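PDB 4DAM: single-stranded DNA-binding protein 1 from Streptomyces coelicolor, which probably binds single-stranded DNA as a homotetramer through the OB-fold domain described here. Local coordinates for residues A20-P28 against V39-A47; F64-L73 against A108-G116. The protein carries 1 engineered substitution. All blocks are in the same frame, centred on the assembly; numbering follows the deposited sequence. Where two conformers were deposited one is given.

Contact 1. Residues A20-P28 against V39-A47; sequences AVGNVATTP and VRFRLAVTA
Ala-20 and Leu-43 meet on the tightly filled side of this antiparallel pair, the first hairpin of the OB fold, where Ala-20 CB lies 3.7 Å from Leu-43 CD2. Farther along the same side both methyls of Val-24 reach the Phe-41 ring, CG2 coming 4.0 Å from CE1, with the two side chains crossing at about a right angle. Pro-28 continues the row by laying its CG 3.9 Å from Phe-41 CB. Val-87 and Val-89 of strand 86-100 also touch Leu-43. Gly-22, with no side chain, brings its CA within 3.2 Å of Ala-44 O, a CA-H...O contact at the point where the strand bends away from its partner; the two strand axes run 121° apart.

Backbone bonds hold the middle. Asn-23 and Ala-44 make the hydrogen-bonded pair, Asn-23 N giving a bond of 2.9 Å to Ala-44 O, while the return bond from Ala-44 N to Asn-23 O is almost straight (178°) and lies in the carbonyl plane. Ala-25 N then bonds Arg-42 O at 2.8 Å.

The outer side is looser and more open to solvent. There Ala-25 CB merely approaches Ala-44 CB, and Thr-26 crosses Arg-42, its CG2 3.7 Å from Arg-42 CB. The arginine chain, extended from CG to NE, carries its guanidinium away from segment 20-28. With chi1 at 62°, Thr-26 turns OG1 back to accept a bond of 3.0 Å from Arg-42 N.

The ladder thus ends on a hydroxyl in place of a carbonyl: as segment 20-28 leaves the strand, the Thr-26 hydroxyl accepts from the N-H of Arg-42. Apolar side chains pack the Leu-43 and Phe-41 side, whereas the Thr-26 and Arg-42 side is held by this hydroxyl-to-amide bond.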
loop_
_atom_site.group_PDB
_atom_site.type_symbol
_atom_site.label_atom_id
_atom_site.label_comp_id
_atom_site.label_asym_id
_atom_site.label_seq_id
_atom_site.Cartn_x
_atom_site.Cartn_y
_atom_site.Cartn_z
ATOM N N ALA A 20 -1.487 4.975 -6.745
ATOM C CA ALA A 20 -1.735 6.430 -6.824
ATOM C C ALA A 20 -2.908 6.632 -7.780
ATOM O O ALA A 20 -2.941 6.056 -8.867
ATOM C CB ALA A 20 -0.487 7.166 -7.327
ATOM N N VAL A 21 -3.895 7.380 -7.327
ATOM C CA VAL A 21 -5.083 7.679 -8.119
ATOM C C VAL A 21 -5.074 9.168 -8.367
ATOM O O VAL A 21 -5.159 9.967 -7.432
ATOM C CB VAL A 21 -6.335 7.241 -7.358
ATOM C CG1 VAL A 21 -7.591 7.508 -8.198
ATOM C CG2 VAL A 21 -6.221 5.765 -6.988
ATOM N N GLY A 22 -4.927 9.564 -9.628
ATOM C CA GLY A 22 -4.791 10.949 -9.926
ATOM C C GLY A 22 -5.104 11.259 -11.368
ATOM O O GLY A 22 -5.825 10.543 -12.013
ATOM N N ASN A 23 -4.552 12.363 -11.841
ATOM C CA ASN A 23 -4.766 12.799 -13.196
ATOM C C ASN A 23 -3.462 12.976 -13.945
ATOM O O ASN A 23 -2.470 13.440 -13.392
ATOM C CB ASN A 23 -5.587 14.087 -13.212
ATOM C CG ASN A 23 -6.999 13.845 -12.707
ATOM O OD1 ASN A 23 -7.918 13.630 -13.476
ATOM N ND2 ASN A 23 -7.154 13.824 -11.419
ATOM N N VAL A 24 -3.490 12.589 -15.215
ATOM C CA VAL A 24 -2.383 12.850 -16.124
ATOM C C VAL A 24 -2.194 14.370 -16.235
ATOM O O VAL A 24 -3.121 15.101 -16.609
ATOM C CB VAL A 24 -2.593 12.199 -17.493
ATOM C CG1 VAL A 24 -1.425 12.576 -18.437
ATOM C CG2 VAL A 24 -2.782 10.672 -17.371
ATOM N N ALA A 25 -0.993 14.851 -15.903
ATOM C CA ALA A 25 -0.758 16.294 -15.757
ATOM C C ALA A 25 0.058 16.888 -16.899
ATOM O O ALA A 25 0.077 18.108 -17.087
ATOM C CB ALA A 25 -0.101 16.574 -14.401
ATOM N N THR A 26 0.740 16.041 -17.648
ATOM C CA THR A 26 1.507 16.429 -18.840
ATOM C C THR A 26 1.258 15.440 -19.943
ATOM O O THR A 26 0.961 14.264 -19.667
ATOM C CB THR A 26 3.045 16.482 -18.576
ATOM O OG1 THR A 26 3.558 15.175 -18.201
ATOM C CG2 THR A 26 3.371 17.544 -17.503
ATOM N N THR A 27 1.419 15.884 -21.192
ATOM C CA THR A 27 1.260 14.977 -22.315
ATOM C C THR A 27 2.357 13.920 -22.242
ATOM O O THR A 27 3.549 14.244 -22.095
ATOM C CB THR A 27 1.333 15.689 -23.673
ATOM O OG1 THR A 27 0.311 16.684 -23.740
ATOM C CG2 THR A 27 1.105 14.676 -24.814
ATOM N N PRO A 28 1.975 12.634 -22.266
ATOM C CA PRO A 28 2.992 11.589 -22.223
ATOM C C PRO A 28 3.990 11.668 -23.362
ATOM O O PRO A 28 3.660 12.080 -24.484
ATOM C CB PRO A 28 2.179 10.283 -22.288
ATOM C CG PRO A 28 0.849 10.661 -21.716
ATOM C CD PRO A 28 0.618 12.062 -22.198
ATOM N N VAL A 39 7.586 5.082 -21.889
ATOM C CA VAL A 39 6.743 6.257 -21.803
ATOM C C VAL A 39 6.870 6.883 -20.438
ATOM O O VAL A 39 7.117 6.182 -19.450
ATOM C CB VAL A 39 5.293 5.860 -22.052
ATOM C CG1 VAL A 39 4.704 5.140 -20.844
ATOM C CG2 VAL A 39 4.477 7.075 -22.482
ATOM N N ARG A 40 6.773 8.206 -20.386
ATOM C CA ARG A 40 6.785 8.928 -19.120
ATOM C C ARG A 40 5.727 10.000 -19.167
ATOM O O ARG A 40 5.438 10.574 -20.231
ATOM C CB ARG A 40 8.141 9.527 -18.803
ATOM C CG ARG A 40 8.624 10.569 -19.732
ATOM C CD ARG A 40 9.722 11.393 -19.093
ATOM N NE ARG A 40 10.374 12.192 -20.111
ATOM C CZ ARG A 40 10.024 13.418 -20.482
ATOM N NH1 ARG A 40 9.018 14.055 -19.896
ATOM N NH2 ARG A 40 10.705 14.016 -21.450
ATOM N N PHE A 41 5.132 10.244 -18.014
ATOM C CA PHE A 41 4.201 11.355 -17.851
ATOM C C PHE A 41 4.160 11.785 -16.404
ATOM O O PHE A 41 4.485 11.020 -15.497
ATOM C CB PHE A 41 2.789 11.026 -18.363
ATOM C CG PHE A 41 2.115 9.915 -17.630
ATOM C CD1 PHE A 41 1.248 10.184 -16.581
ATOM C CD2 PHE A 41 2.310 8.604 -18.016
ATOM C CE1 PHE A 41 0.617 9.140 -15.900
ATOM C CE2 PHE A 41 1.679 7.556 -17.350
ATOM C CZ PHE A 41 0.831 7.839 -16.295
ATOM N N ARG A 42 3.709 13.014 -16.189
ATOM C CA ARG A 42 3.519 13.529 -14.839
ATOM C C ARG A 42 2.127 13.191 -14.350
ATOM O O ARG A 42 1.165 13.308 -15.086
ATOM C CB ARG A 42 3.736 15.028 -14.834
ATOM C CG ARG A 42 3.797 15.714 -13.479
ATOM C CD ARG A 42 4.252 17.150 -13.742
ATOM N NE ARG A 42 4.432 17.977 -12.559
ATOM C CZ ARG A 42 5.437 17.885 -11.697
ATOM N NH1 ARG A 42 6.382 16.953 -11.827
ATOM N NH2 ARG A 42 5.468 18.723 -10.677
ATOM N N LEU A 43 2.042 12.750 -13.102
ATOM C CA LEU A 43 0.786 12.389 -12.456
ATOM C C LEU A 43 0.561 13.307 -11.261
ATOM O O LEU A 43 1.444 13.463 -10.408
ATOM C CB LEU A 43 0.835 10.944 -11.961
ATOM C CG LEU A 43 -0.412 10.395 -11.247
ATOM C CD1 LEU A 43 -1.556 10.175 -12.237
ATOM C CD2 LEU A 43 -0.081 9.100 -10.492
ATOM N N ALA A 44 -0.620 13.905 -11.198
ATOM C CA ALA A 44 -1.032 14.758 -10.071
ATOM C C ALA A 44 -2.047 14.034 -9.212
ATOM O O ALA A 44 -3.122 13.671 -9.692
ATOM C CB ALA A 44 -1.638 16.065 -10.574
ATOM N N VAL A 45 -1.713 13.860 -7.930
ATOM C CA VAL A 45 -2.569 13.156 -6.996
ATOM C C VAL A 45 -2.962 14.115 -5.869
ATOM O O VAL A 45 -2.124 14.496 -5.043
ATOM C CB VAL A 45 -1.840 11.911 -6.427
ATOM C CG1 VAL A 45 -2.705 11.166 -5.415
ATOM C CG2 VAL A 45 -1.339 11.001 -7.545
ATOM N N THR A 46 -4.224 14.530 -5.860
ATOM C CA THR A 46 -4.684 15.548 -4.914
ATOM C C THR A 46 -5.519 14.918 -3.807
ATOM O O THR A 46 -6.549 14.293 -4.076
ATOM C CB THR A 46 -5.478 16.659 -5.636
ATOM O OG1 THR A 46 -4.642 17.252 -6.624
ATOM C CG2 THR A 46 -5.903 17.752 -4.653
ATOM N N ALA A 47 -5.056 15.064 -2.568
ATOM C CA ALA A 47 -5.817 14.637 -1.395
ATOM C C ALA A 47 -6.966 15.624 -1.223
ATOM O O ALA A 47 -6.843 16.787 -1.585
ATOM C CB ALA A 47 -4.929 14.616 -0.151
#

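Contact 2. Residues F64-L73 against A108-G116; sequences FFTVWANRQL and ADIDAVAIG
Phe-65 receives Ile-110 over one ring face, CD1 standing 3.7 Å above the ring plane and displaced toward the rim in a CH-pi contact. Ala-108 CB approaches the same ring obliquely, 3.6 Å from Phe-65 CD2. The Trp-68 indole instead meets acidic groups: Asp-109 OD1 lies in its plane at the edge, and Asp-109 OD2 is 3.3 Å from Trp-68 NE1, with the carboxylate turned 65° from the ring. That same OD2 has its salt bridge with Arg-96, which probably steadies the carboxylate beside the indole. Asp-111 runs alongside Trp-68, its plane 80° from the ring.

A parallel ladder joins the two strands. Thr-66 N bonds Ala-108 O and Thr-66 O accepts from Ile-110 N, after which Trp-68 N donates to Ile-110 O at 2.9 Å and Trp-68 O accepts from Ala-112 N at 2.8 Å. Waters extend the pattern at both ends, one joining Phe-64 O to Ala-108 N, another Asn-70 N to Ala-112 O.

Past the corner at Val-113, Leu-73 of the following helix crosses Ile-115 at about a right angle, CD1 to CD1 4.1 Å; Leu-119 of a third subunit packs on both residues. Apolar chains on the Val-67 and Ile-110 face build the barrel core, whereas the opposite face carries an indole among polar groups: Asp-109 is paired with Arg-96, and Asp-111 touches Lys-94.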
loop_
_atom_site.group_PDB
_atom_site.type_symbol
_atom_site.label_atom_id
_atom_site.label_comp_id
_atom_site.label_asym_id
_atom_site.label_seq_id
_atom_site.Cartn_x
_atom_site.Cartn_y
_atom_site.Cartn_z
ATOM N N PHE A 64 2.934 15.279 -6.795
ATOM C CA PHE A 64 3.322 15.035 -8.185
ATOM C C PHE A 64 4.330 13.905 -8.279
ATOM O O PHE A 64 5.280 13.846 -7.492
ATOM C CB PHE A 64 3.915 16.282 -8.826
ATOM C CG PHE A 64 2.901 17.382 -9.019
ATOM C CD1 PHE A 64 2.736 18.362 -8.046
ATOM C CD2 PHE A 64 2.072 17.396 -10.132
ATOM C CE1 PHE A 64 1.796 19.380 -8.208
ATOM C CE2 PHE A 64 1.147 18.422 -10.300
ATOM C CZ PHE A 64 1.008 19.394 -9.329
ATOM N N PHE A 65 4.097 13.025 -9.243
ATOM C CA PHE A 65 4.989 11.925 -9.561
ATOM C C PHE A 65 5.312 11.917 -11.036
ATOM O O PHE A 65 4.486 12.288 -11.872
ATOM C CB PHE A 65 4.348 10.581 -9.247
ATOM C CG PHE A 65 3.906 10.407 -7.831
ATOM C CD1 PHE A 65 2.614 10.723 -7.441
ATOM C CD2 PHE A 65 4.783 9.896 -6.888
ATOM C CE1 PHE A 65 2.202 10.552 -6.142
ATOM C CE2 PHE A 65 4.379 9.730 -5.585
ATOM C CZ PHE A 65 3.085 10.065 -5.203
ATOM N N THR A 66 6.526 11.486 -11.358
ATOM C CA THR A 66 6.847 11.125 -12.735
ATOM C C THR A 66 6.642 9.629 -12.869
ATOM O O THR A 66 7.267 8.837 -12.151
ATOM C CB THR A 66 8.282 11.473 -13.105
ATOM O OG1 THR A 66 8.470 12.885 -12.920
ATOM C CG2 THR A 66 8.562 11.116 -14.546
ATOM N N VAL A 67 5.733 9.251 -13.741
ATOM C CA VAL A 67 5.402 7.861 -13.973
ATOM C C VAL A 67 6.114 7.354 -15.216
ATOM O O VAL A 67 6.057 7.963 -16.288
ATOM C CB VAL A 67 3.876 7.638 -14.143
ATOM C CG1 VAL A 67 3.567 6.172 -14.413
ATOM C CG2 VAL A 67 3.089 8.169 -12.942
ATOM N N TRP A 68 6.780 6.207 -15.050
ATOM C CA TRP A 68 7.523 5.555 -16.108
ATOM C C TRP A 68 6.913 4.212 -16.410
ATOM O O TRP A 68 6.599 3.452 -15.511
ATOM C CB TRP A 68 8.959 5.322 -15.676
ATOM C CG TRP A 68 9.724 6.567 -15.374
ATOM C CD1 TRP A 68 9.803 7.262 -14.172
ATOM C CD2 TRP A 68 10.542 7.324 -16.311
ATOM N NE1 TRP A 68 10.613 8.357 -14.295
ATOM C CE2 TRP A 68 11.085 8.448 -15.570
ATOM C CE3 TRP A 68 10.879 7.168 -17.646
ATOM C CZ2 TRP A 68 11.947 9.364 -16.156
ATOM C CZ3 TRP A 68 11.740 8.117 -18.231
ATOM C CH2 TRP A 68 12.238 9.190 -17.502
ATOM N N ALA A 69 6.763 3.907 -17.687
ATOM C CA ALA A 69 6.297 2.614 -18.129
ATOM C C ALA A 69 7.195 2.077 -19.236
ATOM O O ALA A 69 7.818 2.842 -19.977
ATOM C CB ALA A 69 4.837 2.704 -18.598
ATOM N N ASN A 70 7.248 0.757 -19.345
ATOM C CA ASN A 70 8.018 0.097 -20.357
ATOM C C ASN A 70 7.258 -1.041 -21.045
ATOM O O ASN A 70 6.157 -1.396 -20.629
ATOM C CB ASN A 70 9.284 -0.454 -19.692
ATOM C CG ASN A 70 10.290 0.592 -19.393
ATOM O OD1 ASN A 70 10.901 1.104 -20.279
ATOM N ND2 ASN A 70 10.480 0.890 -18.133
ATOM N N ARG A 71 7.843 -1.603 -22.095
ATOM C CA ARG A 71 7.294 -2.770 -22.769
ATOM C C ARG A 71 5.837 -2.554 -23.205
ATOM O O ARG A 71 5.496 -1.455 -23.700
ATOM C CB ARG A 71 7.500 -4.010 -21.904
ATOM C CG ARG A 71 8.990 -4.258 -21.635
ATOM C CD ARG A 71 9.302 -5.735 -21.691
ATOM N NE ARG A 71 10.675 -6.058 -21.273
ATOM C CZ ARG A 71 11.781 -5.688 -21.933
ATOM N NH1 ARG A 71 11.719 -4.944 -23.044
ATOM N NH2 ARG A 71 12.970 -6.047 -21.465
ATOM N N GLN A 72 4.975 -3.561 -23.059
ATOM C CA GLN A 72 3.619 -3.453 -23.599
ATOM C C GLN A 72 2.816 -2.347 -22.922
ATOM O O GLN A 72 2.014 -1.671 -23.570
ATOM C CB GLN A 72 2.861 -4.784 -23.534
ATOM C CG GLN A 72 1.618 -4.805 -24.407
ATOM C CD GLN A 72 1.937 -4.671 -25.892
ATOM O OE1 GLN A 72 2.841 -5.343 -26.412
ATOM N NE2 GLN A 72 1.212 -3.781 -26.579
ATOM N N LEU A 73 3.050 -2.127 -21.630
ATOM C CA LEU A 73 2.373 -1.039 -20.931
ATOM C C LEU A 73 2.711 0.316 -21.566
ATOM O O LEU A 73 1.853 1.169 -21.742
ATOM C CB LEU A 73 2.747 -1.013 -19.452
ATOM C CG LEU A 73 2.108 0.058 -18.567
ATOM C CD1 LEU A 73 0.596 0.057 -18.688
ATOM C CD2 LEU A 73 2.542 -0.169 -17.116
ATOM N N ALA A 108 9.691 12.420 -6.791
ATOM C CA ALA A 108 9.190 11.053 -6.703
ATOM C C ALA A 108 8.821 10.475 -8.080
ATOM O O ALA A 108 8.046 11.072 -8.853
ATOM C CB ALA A 108 8.008 11.048 -5.763
ATOM N N ASP A 109 9.373 9.309 -8.382
ATOM C CA ASP A 109 9.101 8.538 -9.611
ATOM C C ASP A 109 8.258 7.312 -9.226
ATOM O O ASP A 109 8.412 6.758 -8.128
ATOM C CB ASP A 109 10.366 7.992 -10.255
ATOM C CG ASP A 109 11.210 9.026 -10.982
ATOM O OD1 ASP A 109 10.832 10.178 -11.143
ATOM O OD2 ASP A 109 12.309 8.668 -11.433
ATOM N N ILE A 110 7.392 6.883 -10.133
ATOM C CA ILE A 110 6.719 5.594 -10.013
ATOM C C ILE A 110 7.075 4.772 -11.245
ATOM O O ILE A 110 6.829 5.188 -12.375
ATOM C CB ILE A 110 5.177 5.704 -9.911
ATOM C CG1 ILE A 110 4.766 6.532 -8.714
ATOM C CG2 ILE A 110 4.543 4.291 -9.857
ATOM C CD1 ILE A 110 3.281 6.834 -8.618
ATOM N N ASP A 111 7.715 3.639 -11.029
ATOM C CA ASP A 111 7.975 2.680 -12.082
ATOM C C ASP A 111 6.744 1.781 -12.185
ATOM O O ASP A 111 6.531 0.888 -11.356
ATOM C CB ASP A 111 9.255 1.891 -11.783
ATOM C CG ASP A 111 10.528 2.744 -11.915
ATOM O OD1 ASP A 111 10.492 3.860 -12.486
ATOM O OD2 ASP A 111 11.597 2.299 -11.442
ATOM N N ALA A 112 5.903 2.068 -13.171
ATOM C CA ALA A 112 4.553 1.498 -13.213
ATOM C C ALA A 112 4.519 0.057 -13.604
ATOM O O ALA A 112 5.227 -0.361 -14.527
ATOM C CB ALA A 112 3.644 2.279 -14.166
ATOM N N VAL A 113 3.683 -0.694 -12.893
ATOM C CA VAL A 113 3.363 -2.067 -13.209
ATOM C C VAL A 113 1.980 -2.186 -13.878
ATOM O O VAL A 113 1.761 -3.045 -14.736
ATOM C CB VAL A 113 3.398 -2.909 -11.899
ATOM C CG1 VAL A 113 2.907 -4.305 -12.155
ATOM C CG2 VAL A 113 4.815 -2.917 -11.332
ATOM N N ALA A 114 1.061 -1.318 -13.460
ATOM C CA ALA A 114 -0.318 -1.316 -13.947
ATOM C C ALA A 114 -0.785 0.111 -14.028
ATOM O O ALA A 114 -0.462 0.930 -13.158
ATOM C CB ALA A 114 -1.203 -2.125 -12.998
ATOM N N ILE A 115 -1.507 0.431 -15.097
ATOM C CA ILE A 115 -2.127 1.740 -15.249
ATOM C C ILE A 115 -3.496 1.496 -15.871
ATOM O O ILE A 115 -3.629 0.679 -16.789
ATOM C CB ILE A 115 -1.362 2.690 -16.210
ATOM C CG1 ILE A 115 0.091 2.914 -15.751
ATOM C CG2 ILE A 115 -2.056 4.049 -16.287
ATOM C CD1 ILE A 115 0.971 3.649 -16.756
ATOM N N GLY A 116 -4.495 2.197 -15.383
ATOM C CA GLY A 116 -5.827 2.118 -16.009
ATOM C C GLY A 116 -6.548 3.432 -15.926
ATOM O O GLY A 116 -6.328 4.211 -15.004
HETATM O O HOH W 1 7.805 14.511 -7.624
HETATM O O HOH W 2 9.152 13.480 -10.423
HETATM O O HOH W 3 6.094 -0.854 -17.235
#

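In the fold
Contacts 1 and 2 lie side by side in one curled sheet, their centres about 10 Å apart, because strands 36-51 and 56-70 are neighbours both in the chain and in the sheet. Probable hydrogen bonds stitch them together: Leu-43 N to Phe-65 O and Phe-41 O to Val-67 N, each 2.8 Å. Arg-42 NH2 also packs 3.3 Å from Phe-64 CG. Strand 86-100 borders both strand 17-33 and strand 103-112, bringing the sheet round into the OB barrel. Ile-110 of contact 2 also touches Ala-20 of contact 1 across the interior. Both contacts reach the second subunit, contact 1 through residues such as Ala-20 and Val-45, contact 2 through Phe-65 and Ala-108.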